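Local coordinates for adenosine deaminase (Burkholderia ambifaria, PDB 4GXW), which binds a zinc ion in a TIM-barrel amidohydrolase fold and probably deaminates adenine or a related purine, as its family does, at residues A[31-36]-A[298-303]; A[36-41]-A[113-118]; A[44-49]-A[95-100]; A[48-53]-A[86-91]. One frame throughout, in Å; residues are numbered along the deposited sequence. Where two conformers were deposited one is given.

Contact 1 of 4, residues A[31-36]-A[298-303]; sequences KVELHC and PNTDDP. With ZN (zinc ion), chain C.
Glu-33 OE2 takes two hydrogen bonds from one residue, Thr-300. Thr-300 OG1 donates to Glu-33 OE2 at 2.7 Å from the syn side, 27° out of the carboxylate plane, and Thr-300 N reaches the same OE2 at 3.0 Å. With OG1 between its backbone N and carbonyl carbon (chi1 62°), Thr-300 brings both donors to the same oxygen, which fixes the buried carboxylate; a water joins OE1 to Thr-300 OG1, and Tyr-101 also bonds OE1. Asn-299 works in the reverse sense: its OD1 receives Leu-34 N at 2.8 Å and, weakly, His-35 N, gripping two successive backbone N-H groups. Asp-301 N then bonds to His-35 O at 3.0 Å. These ties bring two zinc ligands together: His-35 NE2 and Asp-301 OD1 each lie 2.2 Å from the zinc ion, ring and carboxylate planes 77° apart. Thr-263 bonds His-35 ND1, a second-shell contact that orients the ring, while a zinc-bound water donates to Asp-301 OD2. The site is that of the adenosine deaminase family, completed by His-37 and His-216. Near the chain's centre, residues 31-36 pass the loop after strand 295-298; strand 110-117 flanks strand 31-33, and helix 310-319 packs on Lys-31 and Pro-298.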
loop_
_atom_site.group_PDB
_atom_site.type_symbol
_atom_site.label_atom_id
_atom_site.label_comp_id
_atom_site.label_asym_id
_atom_site.label_seq_id
_atom_site.Cartn_x
_atom_site.Cartn_y
_atom_site.Cartn_z
ATOM N N LYS A 31 3.763 9.996 -8.937
ATOM C CA LYS A 31 3.758 8.747 -8.198
ATOM C C LYS A 31 2.674 7.789 -8.632
ATOM O O LYS A 31 1.595 8.197 -9.084
ATOM C CB LYS A 31 3.517 9.021 -6.706
ATOM C CG LYS A 31 4.525 9.947 -6.028
ATOM C CD LYS A 31 4.034 10.357 -4.639
ATOM C CE LYS A 31 4.884 11.465 -4.021
ATOM N NZ LYS A 31 4.712 12.821 -4.657
ATOM N N VAL A 32 2.966 6.497 -8.523
ATOM C CA VAL A 32 1.902 5.511 -8.403
ATOM C C VAL A 32 1.911 5.027 -6.960
ATOM O O VAL A 32 2.932 5.107 -6.265
ATOM C CB VAL A 32 2.055 4.311 -9.361
ATOM C CG1 VAL A 32 2.174 4.788 -10.799
ATOM C CG2 VAL A 32 3.250 3.460 -8.980
ATOM N N GLU A 33 0.763 4.546 -6.506
ATOM C CA GLU A 33 0.674 3.855 -5.216
ATOM C C GLU A 33 0.114 2.460 -5.486
ATOM O O GLU A 33 -0.940 2.318 -6.122
ATOM C CB GLU A 33 -0.198 4.594 -4.199
ATOM C CG GLU A 33 -0.269 3.866 -2.853
ATOM C CD GLU A 33 -0.517 4.784 -1.681
ATOM O OE1 GLU A 33 -1.557 5.492 -1.672
ATOM O OE2 GLU A 33 0.332 4.799 -0.757
ATOM N N LEU A 34 0.839 1.445 -5.014
ATOM C CA LEU A 34 0.493 0.048 -5.272
ATOM C C LEU A 34 0.174 -0.730 -4.004
ATOM O O LEU A 34 -0.178 -1.902 -4.077
ATOM C CB LEU A 34 1.634 -0.663 -6.005
ATOM C CG LEU A 34 2.059 -0.106 -7.359
ATOM C CD1 LEU A 34 3.201 -0.930 -7.931
ATOM C CD2 LEU A 34 0.871 -0.088 -8.314
ATOM N N HIS A 35 0.310 -0.094 -2.842
ATOM C CA HIS A 35 0.104 -0.773 -1.562
ATOM C C HIS A 35 -0.573 0.170 -0.583
ATOM O O HIS A 35 0.085 0.952 0.113
ATOM C CB HIS A 35 1.439 -1.293 -0.997
ATOM C CG HIS A 35 1.298 -2.191 0.201
ATOM N ND1 HIS A 35 2.227 -3.167 0.501
ATOM C CD2 HIS A 35 0.363 -2.251 1.182
ATOM C CE1 HIS A 35 1.856 -3.801 1.603
ATOM N NE2 HIS A 35 0.719 -3.271 2.033
ATOM N N CYS A 36 -1.898 0.101 -0.551
ATOM C CA CYS A 36 -2.697 0.942 0.326
ATOM C C CYS A 36 -4.010 0.252 0.620
ATOM O O CYS A 36 -4.724 -0.153 -0.298
ATOM C CB CYS A 36 -2.980 2.292 -0.332
ATOM S SG CYS A 36 -3.841 3.418 0.773
ATOM N N PRO A 298 8.126 2.329 -2.761
ATOM C CA PRO A 298 7.606 2.716 -1.442
ATOM C C PRO A 298 6.142 3.160 -1.476
ATOM O O PRO A 298 5.695 3.742 -2.471
ATOM C CB PRO A 298 8.500 3.888 -1.058
ATOM C CG PRO A 298 8.804 4.530 -2.378
ATOM C CD PRO A 298 8.950 3.396 -3.355
ATOM N N ASN A 299 5.423 2.894 -0.383
ATOM C CA ASN A 299 3.990 3.116 -0.301
ATOM C C ASN A 299 3.599 3.446 1.135
ATOM O O ASN A 299 4.399 3.250 2.050
ATOM C CB ASN A 299 3.252 1.853 -0.743
ATOM C CG ASN A 299 3.392 1.587 -2.216
ATOM O OD1 ASN A 299 2.611 2.092 -3.002
ATOM N ND2 ASN A 299 4.391 0.787 -2.600
ATOM N N THR A 300 2.355 3.897 1.329
ATOM C CA THR A 300 1.861 4.309 2.646
ATOM C C THR A 300 1.208 3.199 3.477
ATOM O O THR A 300 1.227 3.276 4.708
ATOM C CB THR A 300 0.883 5.520 2.566
ATOM O OG1 THR A 300 -0.275 5.168 1.797
ATOM C CG2 THR A 300 1.561 6.752 1.951
ATOM N N ASP A 301 0.612 2.199 2.814
ATOM C CA ASP A 301 -0.079 1.052 3.466
ATOM C C ASP A 301 -1.385 1.465 4.155
ATOM O O ASP A 301 -2.473 1.108 3.696
ATOM C CB ASP A 301 0.867 0.309 4.434
ATOM C CG ASP A 301 0.520 -1.188 4.652
ATOM O OD1 ASP A 301 -0.385 -1.805 4.029
ATOM O OD2 ASP A 301 1.233 -1.794 5.480
ATOM N N ASP A 302 -1.277 2.217 5.249
ATOM C CA ASP A 302 -2.444 2.710 5.989
ATOM C C ASP A 302 -2.197 4.183 6.287
ATOM O O ASP A 302 -1.848 4.538 7.423
ATOM C CB ASP A 302 -2.648 1.927 7.297
ATOM C CG ASP A 302 -2.760 0.439 7.076
ATOM O OD1 ASP A 302 -3.830 -0.026 6.634
ATOM O OD2 ASP A 302 -1.777 -0.288 7.355
ATOM N N PRO A 303 -2.356 5.051 5.275
ATOM C CA PRO A 303 -1.857 6.427 5.386
ATOM C C PRO A 303 -2.432 7.217 6.558
ATOM O O PRO A 303 -1.689 7.945 7.211
ATOM C CB PRO A 303 -2.241 7.063 4.039
ATOM C CG PRO A 303 -3.307 6.160 3.488
ATOM C CD PRO A 303 -2.934 4.795 3.945
HETATM ZN ZN ZN C . -0.565 -3.931 3.644
HETATM O O HOH W 1 4.094 5.607 -3.785
HETATM O O HOH W 2 -1.794 7.250 0.363
HETATM O O HOH W 3 0.560 -4.324 5.211
#

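Contact 2 of 4, residues A[36-41]-A[113-118]; sequences CHLLGA and AEFFWN. With ZN (zinc ion), chain C.
His-37 reaches from the loop after strand 31-33 across Phe-116 of strand 110-117 to the zinc ion, at the metal centre of the TIM-barrel. His-35 and His-37, both zinc ligands, flank Cys-36 in the His-X-His motif of the amidohydrolases. The CB of His-37 starts away from the strand; with CG anti to the carbonyl carbon (chi1 -57°), the ring turns back to the strand, one face toward Phe-116 CD2. His-37 CG lies 4.1 Å from Phe-116 CD2. ND1 passes Phe-116 CB and donates to a water in the ring plane, which in turn donates to Asn-118 OD1. His-37 CE1 comes closest, 3.5 Å from Phe-116 CD2, which sits over the imidazole toward its rim; the rings of His-37 and Phe-116 are oblique, their planes 47° apart. At the tip, His-37 NE2 binds the zinc ion at 2.1 Å, so metal and water fix the ring's rotation from its two nitrogens. The backbones are joined by Phe-116 N to Cys-36 O at 2.8 Å and by Leu-38 N to Phe-116 O at 2.9 Å, a single parallel bridge between His-37 and Phe-116. Leu-38 and Phe-115 run side by side, facing helices 91-106 and 130-148 respectively. A further water lies 3.1 Å above the Phe-116 ring plane, over its centre, and accepts from Cys-36 N.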
loop_
_atom_site.group_PDB
_atom_site.type_symbol
_atom_site.label_atom_id
_atom_site.label_comp_id
_atom_site.label_asym_id
_atom_site.label_seq_id
_atom_site.Cartn_x
_atom_site.Cartn_y
_atom_site.Cartn_z
ATOM N N CYS A 36 -1.898 0.101 -0.551
ATOM C CA CYS A 36 -2.697 0.942 0.326
ATOM C C CYS A 36 -4.010 0.252 0.620
ATOM O O CYS A 36 -4.724 -0.153 -0.298
ATOM C CB CYS A 36 -2.980 2.292 -0.332
ATOM S SG CYS A 36 -3.841 3.418 0.773
ATOM N N HIS A 37 -4.335 0.130 1.900
ATOM C CA HIS A 37 -5.609 -0.455 2.311
ATOM C C HIS A 37 -6.638 0.652 2.459
ATOM O O HIS A 37 -6.435 1.605 3.222
ATOM C CB HIS A 37 -5.455 -1.253 3.613
ATOM C CG HIS A 37 -4.428 -2.336 3.521
ATOM N ND1 HIS A 37 -4.738 -3.644 3.199
ATOM C CD2 HIS A 37 -3.081 -2.293 3.665
ATOM C CE1 HIS A 37 -3.623 -4.357 3.161
ATOM N NE2 HIS A 37 -2.604 -3.560 3.435
ATOM N N LEU A 38 -7.737 0.514 1.719
ATOM C CA LEU A 38 -8.860 1.443 1.784
ATOM C C LEU A 38 -9.243 1.797 3.222
ATOM O O LEU A 38 -9.388 2.973 3.567
ATOM C CB LEU A 38 -10.070 0.833 1.073
ATOM C CG LEU A 38 -11.311 1.724 1.031
ATOM C CD1 LEU A 38 -11.018 3.038 0.309
ATOM C CD2 LEU A 38 -12.469 0.977 0.391
ATOM N N LEU A 39 -9.390 0.779 4.062
ATOM C CA LEU A 39 -9.857 0.981 5.425
ATOM C C LEU A 39 -8.765 1.549 6.337
ATOM O O LEU A 39 -9.043 1.943 7.469
ATOM C CB LEU A 39 -10.458 -0.316 5.992
ATOM C CG LEU A 39 -11.964 -0.525 5.740
ATOM C CD1 LEU A 39 -12.301 -0.528 4.244
ATOM C CD2 LEU A 39 -12.447 -1.810 6.407
ATOM N N GLY A 40 -7.533 1.599 5.834
ATOM C CA GLY A 40 -6.449 2.283 6.529
ATOM C C GLY A 40 -6.215 3.709 6.046
ATOM O O GLY A 40 -5.220 4.353 6.412
ATOM N N ALA A 41 -7.131 4.196 5.209
ATOM C CA ALA A 41 -7.046 5.531 4.620
ATOM C C ALA A 41 -8.275 6.372 4.946
ATOM O O ALA A 41 -8.532 7.369 4.286
ATOM C CB ALA A 41 -6.859 5.441 3.110
ATOM N N ALA A 113 -3.484 4.858 -8.521
ATOM C CA ALA A 113 -3.501 4.177 -7.224
ATOM C C ALA A 113 -4.208 2.833 -7.332
ATOM O O ALA A 113 -5.330 2.756 -7.838
ATOM C CB ALA A 113 -4.196 5.038 -6.166
ATOM N N GLU A 114 -3.565 1.776 -6.845
ATOM C CA GLU A 114 -4.205 0.468 -6.753
ATOM C C GLU A 114 -4.320 0.161 -5.275
ATOM O O GLU A 114 -3.312 0.183 -4.558
ATOM C CB GLU A 114 -3.373 -0.585 -7.493
ATOM C CG GLU A 114 -3.041 -0.138 -8.912
ATOM C CD GLU A 114 -2.311 -1.169 -9.744
ATOM O OE1 GLU A 114 -2.118 -2.315 -9.284
ATOM O OE2 GLU A 114 -1.923 -0.824 -10.882
ATOM N N PHE A 115 -5.545 -0.088 -4.812
ATOM C CA PHE A 115 -5.805 -0.191 -3.377
ATOM C C PHE A 115 -6.575 -1.446 -2.989
ATOM O O PHE A 115 -7.349 -1.987 -3.788
ATOM C CB PHE A 115 -6.471 1.090 -2.843
ATOM C CG PHE A 115 -7.824 1.389 -3.441
ATOM C CD1 PHE A 115 -7.944 2.098 -4.629
ATOM C CD2 PHE A 115 -8.982 0.980 -2.801
ATOM C CE1 PHE A 115 -9.208 2.392 -5.165
ATOM C CE2 PHE A 115 -10.232 1.271 -3.330
ATOM C CZ PHE A 115 -10.343 1.966 -4.518
ATOM N N PHE A 116 -6.329 -1.905 -1.762
ATOM C CA PHE A 116 -6.864 -3.158 -1.237
ATOM C C PHE A 116 -8.176 -2.955 -0.471
ATOM O O PHE A 116 -8.319 -2.005 0.306
ATOM C CB PHE A 116 -5.865 -3.788 -0.265
ATOM C CG PHE A 116 -4.516 -4.124 -0.865
ATOM C CD1 PHE A 116 -4.406 -4.821 -2.058
ATOM C CD2 PHE A 116 -3.347 -3.724 -0.227
ATOM C CE1 PHE A 116 -3.153 -5.128 -2.590
ATOM C CE2 PHE A 116 -2.095 -4.037 -0.762
ATOM C CZ PHE A 116 -2.010 -4.738 -1.948
ATOM N N TRP A 117 -9.110 -3.884 -0.665
ATOM C CA TRP A 117 -10.369 -3.903 0.078
ATOM C C TRP A 117 -10.692 -5.359 0.363
ATOM O O TRP A 117 -10.584 -6.191 -0.540
ATOM C CB TRP A 117 -11.488 -3.276 -0.758
ATOM C CG TRP A 117 -12.890 -3.675 -0.356
ATOM C CD1 TRP A 117 -13.493 -3.481 0.864
ATOM C CD2 TRP A 117 -13.870 -4.323 -1.182
ATOM N NE1 TRP A 117 -14.787 -3.974 0.840
ATOM C CE2 TRP A 117 -15.039 -4.481 -0.410
ATOM C CE3 TRP A 117 -13.873 -4.762 -2.512
ATOM C CZ2 TRP A 117 -16.185 -5.090 -0.914
ATOM C CZ3 TRP A 117 -15.012 -5.350 -3.012
ATOM C CH2 TRP A 117 -16.154 -5.508 -2.215
ATOM N N ASN A 118 -11.063 -5.676 1.604
ATOM C CA ASN A 118 -11.446 -7.046 1.962
ATOM C C ASN A 118 -12.954 -7.269 1.867
ATOM O O ASN A 118 -13.714 -6.844 2.736
ATOM C CB ASN A 118 -10.989 -7.404 3.377
ATOM C CG ASN A 118 -9.508 -7.224 3.586
ATOM O OD1 ASN A 118 -9.077 -6.192 4.113
ATOM N ND2 ASN A 118 -8.713 -8.232 3.205
HETATM ZN ZN ZN C . -0.565 -3.931 3.644
HETATM O O HOH W 4 -2.881 -1.580 -2.606
HETATM O O HOH W 5 -7.103 -5.086 2.491
HETATM O O HOH W 6 -8.848 -1.958 3.211
HETATM O O HOH W 3 0.560 -4.324 5.211
#

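Contact 3 of 4, residues A[44-49]-A[95-100]; sequences HDTFVA and RRIAYE
Thr-46 and Arg-96 approach from opposite directions, and the threonine methyl settles over the flat guanidinium. Thr-46 CG2 stands 3.6 Å above that plane, toward its rim, nearest to Arg-96 NE. The arginine chain is extended from CG to NE, which carries its planar end out to the facing helix, where Ala-49 CB also approaches NH1 obliquely. Glu-100 crosses Thr-46 at a slant: Thr-46 OG1 donates to Glu-100 OE1 at 2.6 Å, using the syn lone pair of that oxygen. The threonine's first torsion (-63°) sets OG1 anti to the carbonyl carbon, turning the hydroxyl to the carboxylate while the methyl keeps to the arginine. Glu-100 OE2 meanwhile takes Arg-96 NE at 2.9 Å in a salt bridge one turn along the same helix; the nitrogen lies above the carboxylate plane, 46° out of it. The same methyl, Thr-46 CG2, also touches Ile-97 CG2 at 4.2 Å. Helices 44-54 and 91-106, which lie in the chain between strands 31-33 and 110-117 of the TIM-barrel, run antiparallel here, their local axes 11.6 Å apart at an angle of 173°. Since each carboxylate oxygen has its own donor, Glu-100 is fixed from both helices, and the nearby arginine would be expected to stabilise its negative charge.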
loop_
_atom_site.group_PDB
_atom_site.type_symbol
_atom_site.label_atom_id
_atom_site.label_comp_id
_atom_site.label_asym_id
_atom_site.label_seq_id
_atom_site.Cartn_x
_atom_site.Cartn_y
_atom_site.Cartn_z
ATOM N N HIS A 44 -9.760 10.900 9.820
ATOM C CA HIS A 44 -10.241 10.930 11.198
ATOM C C HIS A 44 -11.662 11.479 11.303
ATOM O O HIS A 44 -12.514 10.890 11.968
ATOM C CB HIS A 44 -9.293 11.750 12.075
ATOM C CG HIS A 44 -9.778 11.936 13.479
ATOM N ND1 HIS A 44 -10.638 12.951 13.840
ATOM C CD2 HIS A 44 -9.531 11.233 14.609
ATOM C CE1 HIS A 44 -10.894 12.868 15.134
ATOM N NE2 HIS A 44 -10.238 11.832 15.623
ATOM N N ASP A 45 -11.933 12.589 10.625
ATOM C CA ASP A 45 -13.249 13.207 10.746
ATOM C C ASP A 45 -14.361 12.426 10.026
ATOM O O ASP A 45 -15.536 12.504 10.398
ATOM C CB ASP A 45 -13.201 14.671 10.302
ATOM C CG ASP A 45 -12.344 15.529 11.219
ATOM O OD1 ASP A 45 -11.904 15.039 12.285
ATOM O OD2 ASP A 45 -12.111 16.707 10.879
ATOM N N THR A 46 -13.992 11.664 9.008
ATOM C CA THR A 46 -14.961 10.778 8.374
ATOM C C THR A 46 -15.259 9.578 9.275
ATOM O O THR A 46 -16.400 9.123 9.355
ATOM C CB THR A 46 -14.490 10.341 6.977
ATOM O OG1 THR A 46 -14.390 11.510 6.157
ATOM C CG2 THR A 46 -15.473 9.367 6.349
ATOM N N PHE A 47 -14.227 9.093 9.965
ATOM C CA PHE A 47 -14.379 8.036 10.966
ATOM C C PHE A 47 -15.378 8.495 12.037
ATOM O O PHE A 47 -16.280 7.745 12.425
ATOM C CB PHE A 47 -13.011 7.705 11.581
ATOM C CG PHE A 47 -12.949 6.366 12.280
ATOM C CD1 PHE A 47 -13.501 6.195 13.541
ATOM C CD2 PHE A 47 -12.296 5.291 11.691
ATOM C CE1 PHE A 47 -13.430 4.964 14.189
ATOM C CE2 PHE A 47 -12.223 4.061 12.334
ATOM C CZ PHE A 47 -12.788 3.900 13.580
ATOM N N VAL A 48 -15.219 9.735 12.500
ATOM C CA VAL A 48 -16.146 10.340 13.456
ATOM C C VAL A 48 -17.582 10.369 12.930
ATOM O O VAL A 48 -18.512 9.963 13.631
ATOM C CB VAL A 48 -15.680 11.759 13.837
ATOM C CG1 VAL A 48 -16.770 12.514 14.590
ATOM C CG2 VAL A 48 -14.409 11.676 14.662
ATOM N N ALA A 49 -17.759 10.827 11.693
ATOM C CA ALA A 49 -19.086 10.932 11.092
ATOM C C ALA A 49 -19.752 9.569 10.985
ATOM O O ALA A 49 -20.939 9.422 11.291
ATOM C CB ALA A 49 -19.000 11.581 9.722
ATOM N N ARG A 95 -18.234 4.047 -1.022
ATOM C CA ARG A 95 -18.037 5.045 -2.066
ATOM C C ARG A 95 -17.293 6.241 -1.480
ATOM O O ARG A 95 -16.287 6.710 -2.041
ATOM C CB ARG A 95 -19.375 5.536 -2.638
ATOM C CG ARG A 95 -19.199 6.599 -3.727
ATOM C CD ARG A 95 -20.385 7.551 -3.871
ATOM N NE ARG A 95 -20.806 8.104 -2.587
ATOM C CZ ARG A 95 -20.236 9.139 -1.974
ATOM N NH1 ARG A 95 -19.213 9.789 -2.519
ATOM N NH2 ARG A 95 -20.710 9.542 -0.801
ATOM N N ARG A 96 -17.793 6.746 -0.356
ATOM C CA ARG A 96 -17.188 7.920 0.274
ATOM C C ARG A 96 -15.709 7.725 0.610
ATOM O O ARG A 96 -14.870 8.582 0.296
ATOM C CB ARG A 96 -17.969 8.342 1.524
ATOM C CG ARG A 96 -17.398 9.584 2.183
ATOM C CD ARG A 96 -18.236 10.016 3.365
ATOM N NE ARG A 96 -17.640 11.168 4.033
ATOM C CZ ARG A 96 -18.198 11.822 5.044
ATOM N NH1 ARG A 96 -19.375 11.446 5.510
ATOM N NH2 ARG A 96 -17.572 12.855 5.582
ATOM N N ILE A 97 -15.375 6.615 1.259
ATOM C CA ILE A 97 -13.989 6.454 1.680
ATOM C C ILE A 97 -13.053 6.194 0.495
ATOM O O ILE A 97 -11.894 6.614 0.530
ATOM C CB ILE A 97 -13.793 5.448 2.847
ATOM C CG1 ILE A 97 -14.229 4.033 2.470
ATOM C CG2 ILE A 97 -14.535 5.943 4.088
ATOM C CD1 ILE A 97 -13.850 3.017 3.523
ATOM N N ALA A 98 -13.556 5.556 -0.562
ATOM C CA ALA A 98 -12.755 5.387 -1.777
ATOM C C ALA A 98 -12.475 6.746 -2.423
ATOM O O ALA A 98 -11.339 7.049 -2.796
ATOM C CB ALA A 98 -13.441 4.439 -2.758
ATOM N N TYR A 99 -13.513 7.568 -2.533
ATOM C CA TYR A 99 -13.394 8.881 -3.151
ATOM C C TYR A 99 -12.440 9.759 -2.347
ATOM O O TYR A 99 -11.584 10.442 -2.924
ATOM C CB TYR A 99 -14.777 9.526 -3.248
ATOM C CG TYR A 99 -14.808 10.914 -3.844
ATOM C CD1 TYR A 99 -14.774 11.106 -5.218
ATOM C CD2 TYR A 99 -14.900 12.037 -3.025
ATOM C CE1 TYR A 99 -14.830 12.376 -5.759
ATOM C CE2 TYR A 99 -14.953 13.318 -3.564
ATOM C CZ TYR A 99 -14.915 13.478 -4.931
ATOM O OH TYR A 99 -14.967 14.749 -5.475
ATOM N N GLU A 100 -12.569 9.734 -1.020
ATOM C CA GLU A 100 -11.723 10.581 -0.174
ATOM C C GLU A 100 -10.263 10.132 -0.163
ATOM O O GLU A 100 -9.360 10.967 -0.138
ATOM C CB GLU A 100 -12.292 10.685 1.249
ATOM C CG GLU A 100 -13.621 11.420 1.275
ATOM C CD GLU A 100 -14.198 11.641 2.657
ATOM O OE1 GLU A 100 -13.609 11.173 3.655
ATOM O OE2 GLU A 100 -15.265 12.301 2.744
#

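Contact 4 of 4, residues A[48-53]-A[86-91]; sequences VALAQR and YLLTRP
The backbones come nearest at Leu-50 and Leu-87, their CA atoms 5.5 Å apart, where helix 44-54 passes the last turn of helix 77-87 and the chain leaves helical geometry at Leu-88. Leu-50 CB rests on Leu-87 CD2 at 3.8 Å, and Leu-50 CD1 reaches Leu-88 CD2 at 3.9 Å as Leu-50 and Leu-88 cross at a slant. Leu-87 CG also lies over the backbone N of Ala-51. Here helix 44-54 packs on the end of helix 77-87 and the loop after it, among the helices between strands 31-33 and 110-117 of the TIM-barrel, with Leu-88 going on to pack against helix 91-106. Toward solvent, Arg-53, bent at chi3 (77°), turns its NH1 to Thr-89 OG1; the hydrogen bond is 2.8 Å long and lies in the guanidinium plane. Arg-90 NE sits 3.6 Å above one face of the Arg-53 guanidinium, the two guanidinium planes 50° apart. Asp-93 forms a salt bridge with Arg-53 NH1, which would be expected to ease the closeness of the two arginines, and accepts from the backbone N of both Thr-89 and Arg-90.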
loop_
_atom_site.group_PDB
_atom_site.type_symbol
_atom_site.label_atom_id
_atom_site.label_comp_id
_atom_site.label_asym_id
_atom_site.label_seq_id
_atom_site.Cartn_x
_atom_site.Cartn_y
_atom_site.Cartn_z
ATOM N N VAL A 48 -15.219 9.735 12.500
ATOM C CA VAL A 48 -16.146 10.340 13.456
ATOM C C VAL A 48 -17.582 10.369 12.930
ATOM O O VAL A 48 -18.512 9.963 13.631
ATOM C CB VAL A 48 -15.680 11.759 13.837
ATOM C CG1 VAL A 48 -16.770 12.514 14.590
ATOM C CG2 VAL A 48 -14.409 11.676 14.662
ATOM N N ALA A 49 -17.759 10.827 11.693
ATOM C CA ALA A 49 -19.086 10.932 11.092
ATOM C C ALA A 49 -19.752 9.569 10.985
ATOM O O ALA A 49 -20.939 9.422 11.291
ATOM C CB ALA A 49 -19.000 11.581 9.722
ATOM N N LEU A 50 -18.986 8.576 10.544
ATOM C CA LEU A 50 -19.497 7.217 10.435
ATOM C C LEU A 50 -19.902 6.648 11.797
ATOM O O LEU A 50 -20.949 6.013 11.934
ATOM C CB LEU A 50 -18.457 6.312 9.773
ATOM C CG LEU A 50 -18.189 6.582 8.291
ATOM C CD1 LEU A 50 -17.012 5.746 7.812
ATOM C CD2 LEU A 50 -19.434 6.255 7.485
ATOM N N ALA A 51 -19.077 6.888 12.809
ATOM C CA ALA A 51 -19.353 6.398 14.157
ATOM C C ALA A 51 -20.620 7.019 14.741
ATOM O O ALA A 51 -21.454 6.330 15.341
ATOM C CB ALA A 51 -18.167 6.665 15.064
ATOM N N GLN A 52 -20.757 8.328 14.572
ATOM C CA GLN A 52 -21.894 9.051 15.126
ATOM C C GLN A 52 -23.196 8.623 14.463
ATOM O O GLN A 52 -24.224 8.494 15.129
ATOM C CB GLN A 52 -21.686 10.562 14.992
ATOM C CG GLN A 52 -20.536 11.091 15.841
ATOM C CD GLN A 52 -20.183 12.533 15.530
ATOM O OE1 GLN A 52 -20.492 13.044 14.454
ATOM N NE2 GLN A 52 -19.527 13.195 16.477
ATOM N N ARG A 53 -23.151 8.387 13.156
ATOM C CA ARG A 53 -24.345 7.955 12.435
ATOM C C ARG A 53 -24.742 6.512 12.755
ATOM O O ARG A 53 -25.927 6.208 12.904
ATOM C CB ARG A 53 -24.162 8.128 10.926
ATOM C CG ARG A 53 -25.469 8.085 10.141
ATOM C CD ARG A 53 -25.235 7.823 8.659
ATOM N NE ARG A 53 -24.937 6.420 8.399
ATOM C CZ ARG A 53 -24.075 5.995 7.481
ATOM N NH1 ARG A 53 -23.867 4.694 7.317
ATOM N NH2 ARG A 53 -23.415 6.868 6.732
ATOM N N TYR A 86 -18.706 -2.141 12.823
ATOM C CA TYR A 86 -19.549 -1.096 13.413
ATOM C C TYR A 86 -19.806 0.147 12.561
ATOM O O TYR A 86 -20.857 0.780 12.695
ATOM C CB TYR A 86 -18.979 -0.657 14.769
ATOM C CG TYR A 86 -18.892 -1.780 15.776
ATOM C CD1 TYR A 86 -20.042 -2.365 16.277
ATOM C CD2 TYR A 86 -17.666 -2.262 16.211
ATOM C CE1 TYR A 86 -19.985 -3.394 17.193
ATOM C CE2 TYR A 86 -17.595 -3.303 17.131
ATOM C CZ TYR A 86 -18.762 -3.860 17.613
ATOM O OH TYR A 86 -18.717 -4.889 18.523
ATOM N N LEU A 87 -18.863 0.511 11.702
ATOM C CA LEU A 87 -18.921 1.829 11.071
ATOM C C LEU A 87 -19.448 1.848 9.650
ATOM O O LEU A 87 -20.192 2.751 9.270
ATOM C CB LEU A 87 -17.550 2.501 11.072
ATOM C CG LEU A 87 -17.211 3.421 12.237
ATOM C CD1 LEU A 87 -16.979 2.591 13.473
ATOM C CD2 LEU A 87 -15.994 4.279 11.906
ATOM N N LEU A 88 -19.026 0.879 8.849
ATOM C CA LEU A 88 -19.397 0.840 7.441
ATOM C C LEU A 88 -20.704 0.062 7.330
ATOM O O LEU A 88 -20.716 -1.177 7.389
ATOM C CB LEU A 88 -18.279 0.181 6.619
ATOM C CG LEU A 88 -16.932 0.911 6.696
ATOM C CD1 LEU A 88 -15.805 0.077 6.095
ATOM C CD2 LEU A 88 -16.995 2.298 6.042
ATOM N N THR A 89 -21.811 0.786 7.203
ATOM C CA THR A 89 -23.126 0.150 7.274
ATOM C C THR A 89 -23.964 0.279 6.002
ATOM O O THR A 89 -25.038 -0.322 5.913
ATOM C CB THR A 89 -23.951 0.676 8.469
ATOM O OG1 THR A 89 -24.243 2.064 8.279
ATOM C CG2 THR A 89 -23.186 0.485 9.785
ATOM N N ARG A 90 -23.482 1.055 5.033
ATOM C CA ARG A 90 -24.178 1.242 3.759
ATOM C C ARG A 90 -23.151 1.239 2.653
ATOM O O ARG A 90 -22.034 1.708 2.861
ATOM C CB ARG A 90 -24.898 2.592 3.712
ATOM C CG ARG A 90 -25.843 2.892 4.847
ATOM C CD ARG A 90 -26.516 4.233 4.624
ATOM N NE ARG A 90 -27.312 4.670 5.770
ATOM C CZ ARG A 90 -28.280 5.580 5.706
ATOM N NH1 ARG A 90 -28.573 6.159 4.552
ATOM N NH2 ARG A 90 -28.955 5.914 6.800
ATOM N N PRO A 91 -23.522 0.748 1.458
ATOM C CA PRO A 91 -22.611 0.829 0.309
ATOM C C PRO A 91 -22.050 2.226 0.120
ATOM O O PRO A 91 -20.868 2.365 -0.208
ATOM C CB PRO A 91 -23.514 0.474 -0.876
ATOM C CG PRO A 91 -24.530 -0.453 -0.294
ATOM C CD PRO A 91 -24.769 0.029 1.128
HETATM O O HOH W 7 -24.723 3.650 10.019
#

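How the contacts relate
Contacts 1 and 2 share Cys-36 and the zinc ion, their centres 9 Å apart; strands 31-33 and 110-117 are neighbours in the barrel sheet, and the two contacts hold three of the four protein ligands of the zinc ion. Contacts 3 and 4 share Val-48 and Ala-49 on helix 44-54, their centres also 9 Å apart, and tie that helix to helix 91-106 and to the end of helix 77-87. Both lie between strands 31-33 and 110-117 in the chain. Leu-38 and Leu-39 of contact 2 touch Ile-97, and Leu-39 also meets Leu-88, linking the metal-binding loop to these outer helices. Contact 4 is farthest from contact 1, about 24 Å between centres, and does not touch it.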